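Local atomic coordinates of oxidoreductase (Azotobacter vinelandii, PDB entry 7D5M), a protein that binds NAD+ and is probably an NAD-dependent dehydrogenase of the Gfo/Idh/MocA family, homologous to inositol dehydrogenase. Residues Q152-A155 against M156-G160; F294-Q297 against G298-V301; R375-Q378 against S379-G383; F75-E78 against A79-P82. One frame throughout, in Å; residues are numbered along the deposited sequence.

Interaction 1 of 4, residues Q152-A155 against M156-G160; sequences QARA and MIADG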
loop_
_atom_site.group_PDB
_atom_site.type_symbol
_atom_site.label_atom_id
_atom_site.label_comp_id
_atom_site.label_asym_id
_atom_site.label_seq_id
_atom_site.Cartn_x
_atom_site.Cartn_y
_atom_site.Cartn_z
ATOM N N GLN A 152 -17.212 -2.728 -14.257
ATOM C CA GLN A 152 -17.763 -2.482 -12.899
ATOM C C GLN A 152 -17.906 -0.967 -12.693
ATOM O O GLN A 152 -18.963 -0.519 -12.196
ATOM C CB GLN A 152 -16.876 -3.087 -11.806
ATOM C CG GLN A 152 -17.305 -2.701 -10.393
ATOM C CD GLN A 152 -18.629 -3.305 -9.987
ATOM O OE1 GLN A 152 -19.082 -4.293 -10.565
ATOM N NE2 GLN A 152 -19.249 -2.736 -8.960
ATOM N N ALA A 153 -16.858 -0.201 -12.992
ATOM C CA ALA A 153 -16.852 1.270 -12.822
ATOM C C ALA A 153 -17.956 1.885 -13.692
ATOM O O ALA A 153 -18.714 2.730 -13.191
ATOM C CB ALA A 153 -15.486 1.824 -13.153
ATOM N N ARG A 154 -18.057 1.473 -14.956
ATOM C CA ARG A 154 -19.110 1.985 -15.870
ATOM C C ARG A 154 -20.477 1.789 -15.215
ATOM O O ARG A 154 -21.279 2.738 -15.201
ATOM C CB ARG A 154 -19.097 1.254 -17.214
ATOM C CG ARG A 154 -20.137 1.781 -18.193
ATOM C CD ARG A 154 -20.467 0.784 -19.277
ATOM N NE ARG A 154 -21.160 -0.363 -18.697
ATOM C CZ ARG A 154 -22.412 -0.364 -18.233
ATOM N NH1 ARG A 154 -23.165 0.727 -18.268
ATOM N NH2 ARG A 154 -22.910 -1.477 -17.729
ATOM N N ALA A 155 -20.743 0.577 -14.736
ATOM C CA ALA A 155 -22.059 0.168 -14.201
ATOM C C ALA A 155 -22.356 0.960 -12.926
ATOM O O ALA A 155 -23.516 1.373 -12.732
ATOM C CB ALA A 155 -22.086 -1.317 -13.960
ATOM N N MET A 156 -21.344 1.160 -12.070
ATOM C CA MET A 156 -21.539 1.902 -10.796
ATOM C C MET A 156 -21.923 3.348 -11.115
ATOM O O MET A 156 -22.833 3.894 -10.459
ATOM C CB MET A 156 -20.267 1.875 -9.945
ATOM C CG MET A 156 -19.967 0.513 -9.378
ATOM S SD MET A 156 -18.306 0.493 -8.697
ATOM C CE MET A 156 -18.549 1.448 -7.198
ATOM N N ILE A 157 -21.243 3.954 -12.077
ATOM C CA ILE A 157 -21.470 5.370 -12.478
ATOM C C ILE A 157 -22.894 5.479 -13.033
ATOM O O ILE A 157 -23.620 6.406 -12.610
ATOM C CB ILE A 157 -20.389 5.841 -13.466
ATOM C CG1 ILE A 157 -19.033 5.963 -12.758
ATOM C CG2 ILE A 157 -20.787 7.149 -14.137
ATOM C CD1 ILE A 157 -17.848 6.104 -13.682
ATOM N N ALA A 158 -23.278 4.567 -13.932
ATOM C CA ALA A 158 -24.609 4.560 -14.588
ATOM C C ALA A 158 -25.731 4.404 -13.554
ATOM O O ALA A 158 -26.822 4.964 -13.797
ATOM C CB ALA A 158 -24.663 3.486 -15.641
ATOM N N ASP A 159 -25.486 3.702 -12.449
ATOM C CA ASP A 159 -26.472 3.436 -11.370
ATOM C C ASP A 159 -26.455 4.564 -10.322
ATOM O O ASP A 159 -27.171 4.433 -9.323
ATOM C CB ASP A 159 -26.202 2.083 -10.711
ATOM C CG ASP A 159 -27.418 1.424 -10.079
ATOM O OD1 ASP A 159 -28.557 1.872 -10.346
ATOM O OD2 ASP A 159 -27.212 0.463 -9.317
ATOM N N GLY A 160 -25.650 5.610 -10.515
ATOM C CA GLY A 160 -25.624 6.807 -9.648
ATOM C C GLY A 160 -24.831 6.611 -8.364
ATOM O O GLY A 160 -24.998 7.445 -7.434
#

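Interaction 2 of 4, residues F294-Q297 against G298-V301; sequences FEIQ and GQPV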
loop_
_atom_site.group_PDB
_atom_site.type_symbol
_atom_site.label_atom_id
_atom_site.label_comp_id
_atom_site.label_asym_id
_atom_site.label_seq_id
_atom_site.Cartn_x
_atom_site.Cartn_y
_atom_site.Cartn_z
ATOM N N PHE A 294 -13.185 2.304 -4.134
ATOM C CA PHE A 294 -14.549 2.889 -4.104
ATOM C C PHE A 294 -14.700 3.625 -2.783
ATOM O O PHE A 294 -14.693 2.990 -1.725
ATOM C CB PHE A 294 -15.633 1.834 -4.318
ATOM C CG PHE A 294 -17.042 2.366 -4.217
ATOM C CD1 PHE A 294 -17.414 3.533 -4.865
ATOM C CD2 PHE A 294 -18.007 1.676 -3.501
ATOM C CE1 PHE A 294 -18.715 4.010 -4.773
ATOM C CE2 PHE A 294 -19.306 2.148 -3.427
ATOM C CZ PHE A 294 -19.654 3.316 -4.054
ATOM N N GLU A 295 -14.792 4.944 -2.859
ATOM C CA GLU A 295 -14.577 5.821 -1.685
ATOM C C GLU A 295 -15.780 6.751 -1.537
ATOM O O GLU A 295 -15.788 7.837 -2.142
ATOM C CB GLU A 295 -13.246 6.545 -1.842
ATOM C CG GLU A 295 -12.109 5.587 -2.157
ATOM C CD GLU A 295 -10.722 6.205 -2.176
ATOM O OE1 GLU A 295 -10.604 7.426 -2.444
ATOM O OE2 GLU A 295 -9.754 5.458 -1.891
ATOM N N ILE A 296 -16.752 6.319 -0.740
ATOM C CA ILE A 296 -17.969 7.130 -0.448
ATOM C C ILE A 296 -17.568 8.175 0.595
ATOM O O ILE A 296 -17.004 7.776 1.647
ATOM C CB ILE A 296 -19.132 6.248 0.037
ATOM C CG1 ILE A 296 -19.535 5.185 -0.990
ATOM C CG2 ILE A 296 -20.306 7.122 0.452
ATOM C CD1 ILE A 296 -20.446 4.115 -0.437
ATOM N N GLN A 297 -17.837 9.454 0.331
ATOM C CA GLN A 297 -17.492 10.514 1.306
ATOM C C GLN A 297 -18.198 10.217 2.633
ATOM O O GLN A 297 -19.430 9.997 2.629
ATOM C CB GLN A 297 -17.837 11.919 0.808
ATOM C CG GLN A 297 -17.479 12.991 1.841
ATOM C CD GLN A 297 -16.018 12.978 2.227
ATOM O OE1 GLN A 297 -15.143 12.713 1.397
ATOM N NE2 GLN A 297 -15.734 13.290 3.487
ATOM N N GLY A 298 -17.433 10.210 3.725
ATOM C CA GLY A 298 -17.944 10.088 5.103
ATOM C C GLY A 298 -18.097 8.644 5.534
ATOM O O GLY A 298 -18.559 8.419 6.663
ATOM N N GLN A 299 -17.708 7.692 4.679
ATOM C CA GLN A 299 -17.742 6.235 4.967
ATOM C C GLN A 299 -16.328 5.679 4.865
ATOM O O GLN A 299 -15.467 6.313 4.279
ATOM C CB GLN A 299 -18.613 5.487 3.956
ATOM C CG GLN A 299 -20.078 5.887 3.986
ATOM C CD GLN A 299 -20.690 5.653 5.341
ATOM O OE1 GLN A 299 -21.272 6.556 5.943
ATOM N NE2 GLN A 299 -20.535 4.444 5.850
ATOM N N PRO A 300 -16.060 4.460 5.382
ATOM C CA PRO A 300 -14.765 3.818 5.164
ATOM C C PRO A 300 -14.529 3.607 3.667
ATOM O O PRO A 300 -15.457 3.205 2.972
ATOM C CB PRO A 300 -14.905 2.468 5.890
ATOM C CG PRO A 300 -15.955 2.745 6.938
ATOM C CD PRO A 300 -16.946 3.629 6.211
ATOM N N VAL A 301 -13.306 3.857 3.205
ATOM C CA VAL A 301 -12.915 3.508 1.815
ATOM C C VAL A 301 -13.101 1.997 1.653
ATOM O O VAL A 301 -12.982 1.245 2.652
ATOM C CB VAL A 301 -11.490 3.971 1.452
ATOM C CG1 VAL A 301 -11.363 5.485 1.523
ATOM C CG2 VAL A 301 -10.427 3.293 2.293
HETATM O O HOH W 1 -16.545 3.579 0.291
#

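Interaction 3 of 4, residues R375-Q378 against S379-G383; sequences RCVQ and SADRG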
loop_
_atom_site.group_PDB
_atom_site.type_symbol
_atom_site.label_atom_id
_atom_site.label_comp_id
_atom_site.label_asym_id
_atom_site.label_seq_id
_atom_site.Cartn_x
_atom_site.Cartn_y
_atom_site.Cartn_z
ATOM N N ARG A 375 -6.564 18.019 -31.314
ATOM C CA ARG A 375 -7.014 19.224 -30.567
ATOM C C ARG A 375 -5.947 19.619 -29.542
ATOM O O ARG A 375 -5.679 20.828 -29.418
ATOM C CB ARG A 375 -8.365 19.003 -29.884
ATOM C CG ARG A 375 -9.532 18.965 -30.855
ATOM C CD ARG A 375 -9.918 20.334 -31.397
ATOM N NE ARG A 375 -10.892 20.116 -32.453
ATOM C CZ ARG A 375 -10.590 19.859 -33.729
ATOM N NH1 ARG A 375 -9.330 19.834 -34.132
ATOM N NH2 ARG A 375 -11.554 19.646 -34.610
ATOM N N CYS A 376 -5.373 18.650 -28.823
ATOM C CA CYS A 376 -4.300 18.908 -27.824
ATOM C C CYS A 376 -3.102 19.560 -28.525
ATOM O O CYS A 376 -2.585 20.577 -28.018
ATOM C CB CYS A 376 -3.869 17.632 -27.107
ATOM S SG CYS A 376 -5.087 17.044 -25.902
ATOM N N VAL A 377 -2.682 19.023 -29.666
ATOM C CA VAL A 377 -1.514 19.571 -30.411
ATOM C C VAL A 377 -1.858 21.002 -30.857
ATOM O O VAL A 377 -0.990 21.885 -30.711
ATOM C CB VAL A 377 -1.097 18.651 -31.572
ATOM C CG1 VAL A 377 -0.059 19.306 -32.476
ATOM C CG2 VAL A 377 -0.564 17.325 -31.042
ATOM N N GLN A 378 -3.090 21.240 -31.322
ATOM C CA GLN A 378 -3.555 22.582 -31.772
ATOM C C GLN A 378 -3.451 23.576 -30.609
ATOM O O GLN A 378 -2.894 24.670 -30.824
ATOM C CB GLN A 378 -4.971 22.507 -32.343
ATOM C CG GLN A 378 -4.986 21.880 -33.729
ATOM C CD GLN A 378 -6.366 21.606 -34.277
ATOM O OE1 GLN A 378 -7.379 21.724 -33.587
ATOM N NE2 GLN A 378 -6.411 21.240 -35.549
ATOM N N SER A 379 -3.936 23.206 -29.424
ATOM C CA SER A 379 -3.874 24.074 -28.222
ATOM C C SER A 379 -2.411 24.334 -27.849
ATOM O O SER A 379 -2.062 25.518 -27.609
ATOM C CB SER A 379 -4.648 23.493 -27.067
ATOM O OG SER A 379 -4.377 24.201 -25.864
ATOM N N ALA A 380 -1.601 23.281 -27.768
ATOM C CA ALA A 380 -0.190 23.327 -27.314
ATOM C C ALA A 380 0.604 24.252 -28.237
ATOM O O ALA A 380 1.383 25.068 -27.726
ATOM C CB ALA A 380 0.417 21.947 -27.300
ATOM N N ASP A 381 0.389 24.125 -29.546
ATOM C CA ASP A 381 1.105 24.907 -30.588
ATOM C C ASP A 381 0.733 26.392 -30.468
ATOM O O ASP A 381 1.577 27.232 -30.851
ATOM C CB ASP A 381 0.818 24.345 -31.982
ATOM C CG ASP A 381 1.589 23.077 -32.306
ATOM O OD1 ASP A 381 2.464 22.693 -31.510
ATOM O OD2 ASP A 381 1.310 22.485 -33.363
ATOM N N ARG A 382 -0.454 26.706 -29.942
ATOM C CA ARG A 382 -0.926 28.100 -29.713
ATOM C C ARG A 382 -0.610 28.554 -28.279
ATOM O O ARG A 382 -1.211 29.549 -27.840
ATOM C CB ARG A 382 -2.421 28.186 -30.023
ATOM C CG ARG A 382 -2.745 28.000 -31.498
ATOM C CD ARG A 382 -4.237 27.929 -31.726
ATOM N NE ARG A 382 -4.898 29.119 -31.196
ATOM C CZ ARG A 382 -6.203 29.233 -30.959
ATOM N NH1 ARG A 382 -7.025 28.223 -31.201
ATOM N NH2 ARG A 382 -6.682 30.369 -30.476
ATOM N N GLY A 383 0.299 27.865 -27.586
ATOM C CA GLY A 383 0.817 28.242 -26.256
ATOM C C GLY A 383 -0.120 27.844 -25.122
ATOM O O GLY A 383 -0.146 28.561 -24.103
#

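Interaction 4 of 4, residues F75-E78 against A79-P82; sequences FEQE and ARRP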
loop_
_atom_site.group_PDB
_atom_site.type_symbol
_atom_site.label_atom_id
_atom_site.label_comp_id
_atom_site.label_asym_id
_atom_site.label_seq_id
_atom_site.Cartn_x
_atom_site.Cartn_y
_atom_site.Cartn_z
ATOM N N PHE A 75 -2.802 -9.472 -48.979
ATOM C CA PHE A 75 -4.252 -9.324 -49.270
ATOM C C PHE A 75 -4.547 -9.918 -50.653
ATOM O O PHE A 75 -5.522 -10.674 -50.759
ATOM C CB PHE A 75 -4.717 -7.871 -49.148
ATOM C CG PHE A 75 -4.462 -7.242 -47.801
ATOM C CD1 PHE A 75 -4.290 -8.024 -46.667
ATOM C CD2 PHE A 75 -4.398 -5.865 -47.663
ATOM C CE1 PHE A 75 -4.045 -7.439 -45.433
ATOM C CE2 PHE A 75 -4.155 -5.283 -46.427
ATOM C CZ PHE A 75 -3.970 -6.071 -45.317
ATOM N N GLU A 76 -3.717 -9.630 -51.660
ATOM C CA GLU A 76 -3.967 -10.076 -53.061
ATOM C C GLU A 76 -3.866 -11.605 -53.143
ATOM O O GLU A 76 -4.777 -12.213 -53.736
ATOM C CB GLU A 76 -3.005 -9.400 -54.047
ATOM C CG GLU A 76 -3.123 -9.937 -55.470
ATOM C CD GLU A 76 -2.210 -9.289 -56.504
ATOM O OE1 GLU A 76 -1.139 -8.759 -56.112
ATOM O OE2 GLU A 76 -2.576 -9.314 -57.710
ATOM N N GLN A 77 -2.809 -12.199 -52.578
ATOM C CA GLN A 77 -2.548 -13.664 -52.661
ATOM C C GLN A 77 -3.595 -14.413 -51.834
ATOM O O GLN A 77 -4.092 -15.456 -52.302
ATOM C CB GLN A 77 -1.128 -14.002 -52.205
ATOM C CG GLN A 77 -0.048 -13.563 -53.185
ATOM C CD GLN A 77 -0.260 -14.166 -54.553
ATOM O OE1 GLN A 77 -0.425 -15.378 -54.700
ATOM N NE2 GLN A 77 -0.279 -13.314 -55.561
ATOM N N GLU A 78 -3.931 -13.907 -50.643
ATOM C CA GLU A 78 -4.901 -14.599 -49.756
ATOM C C GLU A 78 -6.288 -14.608 -50.417
ATOM O O GLU A 78 -6.994 -15.609 -50.266
ATOM C CB GLU A 78 -4.880 -13.970 -48.359
ATOM C CG GLU A 78 -3.647 -14.381 -47.571
ATOM C CD GLU A 78 -3.656 -15.832 -47.118
ATOM O OE1 GLU A 78 -4.680 -16.250 -46.506
ATOM O OE2 GLU A 78 -2.648 -16.544 -47.382
ATOM N N ALA A 79 -6.652 -13.541 -51.134
ATOM C CA ALA A 79 -7.951 -13.382 -51.840
ATOM C C ALA A 79 -8.149 -14.527 -52.847
ATOM O O ALA A 79 -9.302 -14.825 -53.185
ATOM C CB ALA A 79 -8.000 -12.035 -52.527
ATOM N N ARG A 80 -7.061 -15.138 -53.316
ATOM C CA ARG A 80 -7.106 -16.190 -54.368
ATOM C C ARG A 80 -7.452 -17.555 -53.758
ATOM O O ARG A 80 -7.848 -18.449 -54.531
ATOM C CB ARG A 80 -5.766 -16.261 -55.099
ATOM C CG ARG A 80 -5.435 -15.025 -55.922
ATOM C CD ARG A 80 -4.143 -15.294 -56.663
ATOM N NE ARG A 80 -3.588 -14.149 -57.369
ATOM C CZ ARG A 80 -2.440 -14.171 -58.047
ATOM N NH1 ARG A 80 -1.724 -15.283 -58.116
ATOM N NH2 ARG A 80 -2.006 -13.080 -58.653
ATOM N N ARG A 81 -7.332 -17.718 -52.437
ATOM C CA ARG A 81 -7.497 -19.033 -51.760
ATOM C C ARG A 81 -8.858 -19.115 -51.078
ATOM O O ARG A 81 -9.258 -18.187 -50.378
ATOM C CB ARG A 81 -6.446 -19.261 -50.668
ATOM C CG ARG A 81 -5.047 -18.756 -50.974
ATOM C CD ARG A 81 -4.137 -18.896 -49.774
ATOM N NE ARG A 81 -4.189 -20.227 -49.174
ATOM C CZ ARG A 81 -3.169 -21.074 -49.066
ATOM N NH1 ARG A 81 -1.965 -20.766 -49.520
ATOM N NH2 ARG A 81 -3.363 -22.248 -48.495
ATOM N N PRO A 82 -9.564 -20.266 -51.158
ATOM C CA PRO A 82 -10.833 -20.423 -50.446
ATOM C C PRO A 82 -10.647 -20.422 -48.920
ATOM O O PRO A 82 -11.596 -20.114 -48.227
ATOM C CB PRO A 82 -11.352 -21.781 -50.951
ATOM C CG PRO A 82 -10.092 -22.545 -51.301
ATOM C CD PRO A 82 -9.152 -21.496 -51.861
#

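Interaction 1 of 4, residues Q152-A155 against M156-G160
M156 meets Q152 one helical turn back, and their two long side chains slant across each other. The M156 amide N is bonded to Q152 O at 2.9 Å. Its side chain leaves beside the backbone N (chi1 -70°), which carries CG past that same carbonyl oxygen and on to the glutamine amide. Q152 reaches out with CG swung opposite its own N (chi1 172°) and a bend at chi2; its NE2 lies 3.4 Å from M156 CG and gives a weak hydrogen bond, also 3.4 Å, to M156 SD. The other end of the amide, OE1, accepts from the backbone N of H312, which fixes how the group is turned. Were Q152 an alanine, the H312 amide would probably be left without its acceptor and the M156 thioether would be freer to turn. I157 follows, with N bonded to A153 O at 3.0 Å and CG1 resting against this oxygen at 3.3 Å. At A158, N reaches R154 O at 3.0 Å, and CB comes obliquely to within 4.1 Å of R154 NH1; the guanidinium itself is engaged chiefly by a salt bridge to E151. D159 N makes a less straight bond (137°) to A155 O. G160 then takes positive phi and sends its N back to I157 O, ending the helix in a Schellman motif. Helix 148-158 sits with Q152 and M156 on L292 of strand 291-296 and L304 of strand 301-305, M156 reaching F294 as well, while A153 and I157 pack on M217 of helix 202-217.

Interaction 2 of 4, residues F294-Q297 against G298-V301
E295 and V301 lie side by side and point the same way across the mouth of a tight hairpin. The contact is made by V301 CG1, which sits 3.8 Å from E295 CG and stays equally close to the carboxylate. E295 starts beside its backbone N (chi1 -51°) and then runs straight, laying its whole length along the valine; its far oxygen OE1 forms a salt bridge with R274. An alanine at this position is likely to leave R274 without its countercharge and to open a gap beside V301 CG1. I296 and Q299 form a second pair set side by side, with I296 CG2 3.8 Å from Q299 CG, a purely aliphatic contact. Beyond the E295-V301 pair the chain reverses in a type II beta turn whose first and last residues are I296 and Q299, closed by Q299 N to I296 O at 3.1 Å; the donor stands above the carbonyl plane, 39° out of it. G298 takes the positive-phi position, where a CB would run into Q297 O. Farther from the turn a water joins the two arms, donating to F294 O at 2.8 Å and to P300 O at 2.9 Å while accepting from I296 N at 2.9 Å. Q297 OE1 accepts from G266 N of a second subunit, and V301 pairs in an antiparallel ladder with a strand of a third, continuing the sheet across that interface. The chemistry is therefore divided: backbone and water hold the reversal, I296 and Q299 meet through aliphatic stems, V301 CG1 lies along both stem and carboxylate of E295, and E295 OE1 and Q297 OE1 turn to partners outside the hairpin.

Interaction 3 of 4, residues R375-Q378 against S379-G383
The D381 carboxylate lies against V377, one turn earlier, with OD2 3.6 Å from the V377 methyl CG1. V377 O lies over one face of the carboxylate, 3.3 Å from D381 CG. D381 CG leaves beside the backbone N (chi1 -77°), which turns the group back along the helix; OD1 is taken by a salt bridge to R230 on strand 223-231. A second flat contact joins the R375 guanidinium and the Q378 amide: R375 NH1 gives a weak, bent hydrogen bond of 2.8 Å to Q378 OE1, while R375 NE is bonded to the carbonyl of Y389. The R382 side chain lends its aliphatic stem, CG passing 3.4 Å from Q378 O. S379 turns inward, its OG bonded to V385 O and to the amide of C228. Along the backbone, S379 N, A380 N and D381 N reach R375 O, C376 O and V377 O at 2.9 Å each, whereas R382 N to Q378 O has stretched to 3.3 Å as the helix gives out. G383, with positive phi, returns its N to A380 O as the C-prime residue of a Schellman motif, the classic C-terminal stop of an alpha helix.

Interaction 4 of 4, residues F75-E78 against A79-P82
R80 stretches back alongside Q77, its extended chain bringing one guanidinium face against the end of the glutamine amide, with Q77 NE2 above the centre of that face, 3.4 Å from R80 CZ. Amide and guanidinium planes stand 68° apart, so the two groups are not stacked flat. On the same arginine, NH2 makes a long salt bridge of 3.9 Å to E76 OE2, the carboxylate turned almost perpendicular to the guanidinium. R80 N in turn bonds Q77 O at 3.2 Å, coming from well above the carbonyl plane. The backbone here leaves helix 71-78 of the NAD-binding Rossmann domain through a type I beta turn from E78 to R81, closed by R81 N to E78 O at 3.0 Å, on the way to strand 87-91. A79 stands at the changeover: its N still gives a bond to F75 O at 3.1 Å, and its CB rests against that carbonyl oxygen. E78 folds under the turn, its chain bent at chi2 (-71°), and OE2 touches R81 CD at 3.7 Å. No N-H of R81 points at this oxygen, 4.4 Å from R81 NE, so between OE2 and the guanidinium there is charge attraction but no hydrogen bond. The buried carboxylate is satisfied otherwise, OE1 by R66 and the amide of I85, OE2 by the hydroxyl of Y68, while R81 NE forms a salt bridge with D83.

From the N terminus the order is interaction 4, then 1, 2 and 3; each is a local closure within one continuous run, strictly in series, so none nests in or crosses another. Interaction 4 ends a helix of the Rossmann domain, about 45 Å centre to centre from interaction 1, whereas the other three belong to the C-terminal domain. Interactions 1 and 3 finish helices 148-158 and 363-381 there, while interaction 2 turns strand 291-296 toward strand 301-305. Only interactions 1 and 2 meet: M156 CE packs 3.3 Å from F294 CD1, tying the helix end to the hairpin at the edge of the sheet within this chain.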